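Local coordinates for extracellular solute-binding protein, family 1 (Bifidobacterium longum subsp. infantis, PDB 6FTH) that probably binds human milk oligosaccharides outside the cell and delivers them to an ABC transporter for uptake, at residues K228-V242 with D443-P455. Numbering follows the deposited sequence.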
# COMPACT_ATOMS: atom_id res chain seq x y z
N LYS A 228 1.06 -4.19 -1.65
CA LYS A 228 2.37 -4.77 -1.31
C LYS A 228 2.33 -6.27 -1.56
O LYS A 228 1.26 -6.90 -1.57
CB LYS A 228 2.76 -4.50 0.14
CG LYS A 228 1.73 -4.92 1.19
CD LYS A 228 2.19 -4.55 2.61
CE LYS A 228 1.21 -5.00 3.70
NZ LYS A 228 -0.05 -4.20 3.74
N GLY A 229 3.51 -6.85 -1.74
CA GLY A 229 3.67 -8.29 -1.80
C GLY A 229 3.92 -8.84 -3.19
O GLY A 229 4.48 -8.17 -4.06
N ALA A 230 3.46 -10.07 -3.42
CA ALA A 230 3.75 -10.75 -4.68
C ALA A 230 2.90 -10.23 -5.84
O ALA A 230 3.31 -10.28 -7.01
CB ALA A 230 3.50 -12.25 -4.53
N SER A 231 1.69 -9.77 -5.54
CA SER A 231 0.78 -9.36 -6.61
C SER A 231 1.32 -8.23 -7.48
O SER A 231 1.20 -8.33 -8.71
CB SER A 231 -0.60 -9.02 -6.03
OG SER A 231 -1.49 -8.65 -7.04
N PRO A 232 1.97 -7.20 -6.95
CA PRO A 232 2.54 -6.18 -7.84
C PRO A 232 3.56 -6.70 -8.82
O PRO A 232 3.87 -5.99 -9.78
CB PRO A 232 3.16 -5.17 -6.87
CG PRO A 232 2.34 -5.29 -5.65
CD PRO A 232 1.99 -6.75 -5.55
N THR A 233 4.11 -7.89 -8.62
CA THR A 233 5.06 -8.46 -9.56
C THR A 233 4.44 -9.49 -10.50
O THR A 233 5.16 -10.10 -11.30
CB THR A 233 6.29 -9.04 -8.84
OG1 THR A 233 5.93 -10.15 -8.02
CG2 THR A 233 6.94 -7.97 -7.97
N GLY A 234 3.12 -9.68 -10.45
CA GLY A 234 2.43 -10.47 -11.44
C GLY A 234 1.91 -11.82 -10.98
O GLY A 234 1.59 -12.64 -11.84
N PHE A 235 1.79 -12.06 -9.68
CA PHE A 235 1.37 -13.36 -9.16
C PHE A 235 0.04 -13.29 -8.42
O PHE A 235 -0.34 -12.24 -7.89
CB PHE A 235 2.45 -13.97 -8.27
CG PHE A 235 3.76 -14.10 -8.98
CD1 PHE A 235 3.99 -15.17 -9.82
CD2 PHE A 235 4.68 -13.06 -8.95
CE1 PHE A 235 5.16 -15.25 -10.56
CE2 PHE A 235 5.85 -13.13 -9.68
CZ PHE A 235 6.10 -14.23 -10.48
N TYR A 236 -0.66 -14.42 -8.41
CA TYR A 236 -1.91 -14.55 -7.69
C TYR A 236 -2.06 -15.99 -7.24
O TYR A 236 -1.25 -16.85 -7.58
CB TYR A 236 -3.12 -14.16 -8.54
CG TYR A 236 -3.49 -15.08 -9.67
CD1 TYR A 236 -2.79 -15.05 -10.87
CD2 TYR A 236 -4.59 -15.93 -9.56
CE1 TYR A 236 -3.15 -15.86 -11.91
CE2 TYR A 236 -4.94 -16.76 -10.59
CZ TYR A 236 -4.23 -16.71 -11.78
OH TYR A 236 -4.56 -17.51 -12.85
N ALA A 237 -3.09 -16.24 -6.46
CA ALA A 237 -3.42 -17.59 -6.03
C ALA A 237 -4.91 -17.83 -6.19
O ALA A 237 -5.72 -16.91 -6.06
CB ALA A 237 -3.03 -17.85 -4.57
N LYS A 238 -5.27 -19.07 -6.48
CA LYS A 238 -6.66 -19.48 -6.48
C LYS A 238 -6.71 -20.94 -6.06
O LYS A 238 -5.94 -21.75 -6.58
CB LYS A 238 -7.27 -19.32 -7.88
CG LYS A 238 -8.63 -18.71 -7.91
CD LYS A 238 -9.23 -18.77 -9.31
CE LYS A 238 -9.12 -17.43 -10.03
NZ LYS A 238 -9.99 -17.45 -11.24
N ASN A 239 -7.57 -21.26 -5.10
CA ASN A 239 -7.71 -22.65 -4.64
C ASN A 239 -6.38 -23.21 -4.16
O ASN A 239 -6.11 -24.41 -4.31
CB ASN A 239 -8.25 -23.55 -5.75
CG ASN A 239 -9.44 -22.97 -6.45
OD1 ASN A 239 -9.40 -22.71 -7.66
ND2 ASN A 239 -10.48 -22.75 -5.70
N GLY A 240 -5.52 -22.38 -3.57
CA GLY A 240 -4.24 -22.82 -3.03
C GLY A 240 -3.15 -23.03 -4.06
O GLY A 240 -2.08 -23.55 -3.72
N VAL A 241 -3.39 -22.62 -5.30
CA VAL A 241 -2.46 -22.79 -6.42
C VAL A 241 -1.99 -21.41 -6.85
O VAL A 241 -2.82 -20.54 -7.18
CB VAL A 241 -3.12 -23.53 -7.59
CG1 VAL A 241 -2.14 -23.76 -8.73
CG2 VAL A 241 -3.74 -24.87 -7.12
N VAL A 242 -0.68 -21.21 -6.85
CA VAL A 242 -0.09 -19.95 -7.28
C VAL A 242 0.12 -19.97 -8.78
O VAL A 242 0.61 -20.97 -9.35
CB VAL A 242 1.24 -19.71 -6.54
CG1 VAL A 242 1.96 -18.53 -7.16
CG2 VAL A 242 0.97 -19.47 -5.04
N ASP A 443 -11.38 -16.42 -0.71
CA ASP A 443 -10.79 -16.88 0.54
C ASP A 443 -9.45 -16.19 0.75
O ASP A 443 -8.60 -16.21 -0.15
CB ASP A 443 -10.62 -18.39 0.50
CG ASP A 443 -10.11 -18.95 1.79
OD1 ASP A 443 -8.95 -18.68 2.17
OD2 ASP A 443 -10.89 -19.70 2.44
N PRO A 444 -9.21 -15.54 1.89
CA PRO A 444 -8.02 -14.70 2.03
C PRO A 444 -6.73 -15.48 2.17
O PRO A 444 -5.64 -14.86 2.14
CB PRO A 444 -8.31 -13.86 3.27
CG PRO A 444 -9.29 -14.64 4.02
CD PRO A 444 -10.10 -15.44 3.05
N VAL A 445 -6.80 -16.80 2.33
CA VAL A 445 -5.63 -17.66 2.33
C VAL A 445 -5.50 -18.45 1.03
O VAL A 445 -4.41 -18.55 0.48
CB VAL A 445 -5.64 -18.60 3.54
CG1 VAL A 445 -4.47 -19.56 3.47
CG2 VAL A 445 -5.62 -17.82 4.82
N LYS A 446 -6.60 -19.01 0.53
CA LYS A 446 -6.54 -19.89 -0.64
C LYS A 446 -6.56 -19.13 -1.96
O LYS A 446 -6.06 -19.65 -2.97
CB LYS A 446 -7.65 -20.94 -0.59
CG LYS A 446 -7.52 -21.80 0.66
CD LYS A 446 -8.26 -23.12 0.58
CE LYS A 446 -9.72 -22.92 0.75
NZ LYS A 446 -10.42 -24.21 0.39
N ASP A 447 -7.08 -17.89 -1.98
CA ASP A 447 -7.26 -17.13 -3.21
C ASP A 447 -6.46 -15.83 -3.21
O ASP A 447 -6.78 -14.90 -3.97
CB ASP A 447 -8.75 -16.82 -3.45
CG ASP A 447 -9.63 -18.05 -3.47
OD1 ASP A 447 -9.18 -19.09 -3.97
OD2 ASP A 447 -10.79 -17.96 -3.03
N TYR A 448 -5.44 -15.75 -2.36
CA TYR A 448 -4.64 -14.55 -2.18
C TYR A 448 -3.33 -15.00 -1.55
O TYR A 448 -3.35 -15.74 -0.56
CB TYR A 448 -5.37 -13.58 -1.22
CG TYR A 448 -4.68 -12.26 -0.96
CD1 TYR A 448 -4.91 -11.19 -1.79
CD2 TYR A 448 -3.84 -12.08 0.14
CE1 TYR A 448 -4.28 -9.97 -1.56
CE2 TYR A 448 -3.24 -10.86 0.39
CZ TYR A 448 -3.47 -9.83 -0.48
OH TYR A 448 -2.84 -8.62 -0.25
N ILE A 449 -2.20 -14.59 -2.12
CA ILE A 449 -0.90 -14.87 -1.52
C ILE A 449 -0.73 -13.96 -0.31
O ILE A 449 -0.62 -12.74 -0.49
CB ILE A 449 0.23 -14.66 -2.53
CG1 ILE A 449 0.03 -15.56 -3.76
CG2 ILE A 449 1.57 -14.89 -1.85
CD1 ILE A 449 0.89 -15.14 -4.93
N PRO A 450 -0.75 -14.48 0.92
CA PRO A 450 -0.73 -13.58 2.08
C PRO A 450 0.51 -12.70 2.13
O PRO A 450 1.60 -13.06 1.66
CB PRO A 450 -0.80 -14.53 3.29
CG PRO A 450 -1.54 -15.71 2.76
CD PRO A 450 -1.00 -15.87 1.34
N ASP A 451 0.31 -11.51 2.71
CA ASP A 451 1.35 -10.51 2.73
C ASP A 451 2.60 -10.99 3.46
O ASP A 451 3.69 -10.46 3.20
CB ASP A 451 0.80 -9.27 3.44
CG ASP A 451 -0.42 -8.68 2.74
OD1 ASP A 451 -0.63 -8.99 1.55
OD2 ASP A 451 -1.16 -7.89 3.40
N TYR A 452 2.48 -11.97 4.35
CA TYR A 452 3.60 -12.46 5.14
C TYR A 452 4.43 -13.55 4.45
O TYR A 452 5.39 -14.03 5.05
CB TYR A 452 3.10 -12.96 6.50
CG TYR A 452 1.89 -13.87 6.48
CD1 TYR A 452 2.03 -15.22 6.17
CD2 TYR A 452 0.63 -13.41 6.81
CE1 TYR A 452 0.96 -16.06 6.18
CE2 TYR A 452 -0.47 -14.26 6.81
CZ TYR A 452 -0.29 -15.58 6.49
OH TYR A 452 -1.37 -16.46 6.46
N VAL A 453 4.08 -13.95 3.23
CA VAL A 453 4.85 -14.99 2.54
C VAL A 453 6.16 -14.36 2.09
O VAL A 453 6.18 -13.55 1.17
CB VAL A 453 4.07 -15.55 1.34
CG1 VAL A 453 4.90 -16.60 0.59
CG2 VAL A 453 2.77 -16.17 1.80
N ASN A 454 7.25 -14.73 2.76
CA ASN A 454 8.56 -14.09 2.61
C ASN A 454 9.57 -15.12 2.08
O ASN A 454 10.05 -15.95 2.86
CB ASN A 454 9.04 -13.61 4.00
CG ASN A 454 8.05 -12.66 4.71
OD1 ASN A 454 7.74 -12.81 5.91
ND2 ASN A 454 7.58 -11.66 3.98
N PRO A 455 9.93 -15.09 0.78
CA PRO A 455 10.97 -16.01 0.29
C PRO A 455 12.31 -15.74 0.95
O PRO A 455 12.62 -14.61 1.32
CB PRO A 455 11.04 -15.70 -1.20
CG PRO A 455 9.71 -15.10 -1.54
CD PRO A 455 9.36 -14.31 -0.32
O HOH W 1 -1.73 -5.74 1.91
O HOH W 2 -1.20 -6.09 -0.68
O HOH W 3 2.93 -11.53 -0.95
O HOH W 4 -4.81 -13.68 -5.67
O HOH W 5 -10.52 -21.28 -2.68
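The CB of Ile-449 is directed toward segment 228-242. Ile-449 CG1 lies 3.9 Å from Ala-237 CB. Ile-449 CD1 lies against the Tyr-236 backbone, 3.8 Å from Tyr-236 O, and meets Ala-230 CB and Phe-235 CB, each at 3.9 Å. The Val-242 side chain crosses that of Ile-449 at about a right angle.

This apolar centre has polar groups at both ends. At one, the type I' turn of a beta hairpin, Lys-238 to Val-241, presents two backbone N-H groups. Asn-239 N gives an almost straight bond (176°) to Asp-447 OD1, 2.9 Å away, and Gly-240 N bonds to Lys-446 O at 2.8 Å. With CG beside its own backbone N (chi1 -56°), Asp-447 reaches the turn through OD1 and accepts from Asp-443 N through OD2, tying its loop to the hairpin.

The other end is looser. Lys-228 crosses Asp-451 nearly perpendicularly. The salt bridge is long, Lys-228 NZ to Asp-451 OD2 3.9 Å, and a water probably links the two. Asp-451 OD1 accepts from Tyr-448 OH through its syn lone pair, which probably limits carboxylate rotation.

Helix 503-518 packs beside the hairpin: Trp-510 meets Phe-235, and Gln-511 bonds to Gly-240 and Val-242. Leu-129 of helix 124-130 touches Asp-451.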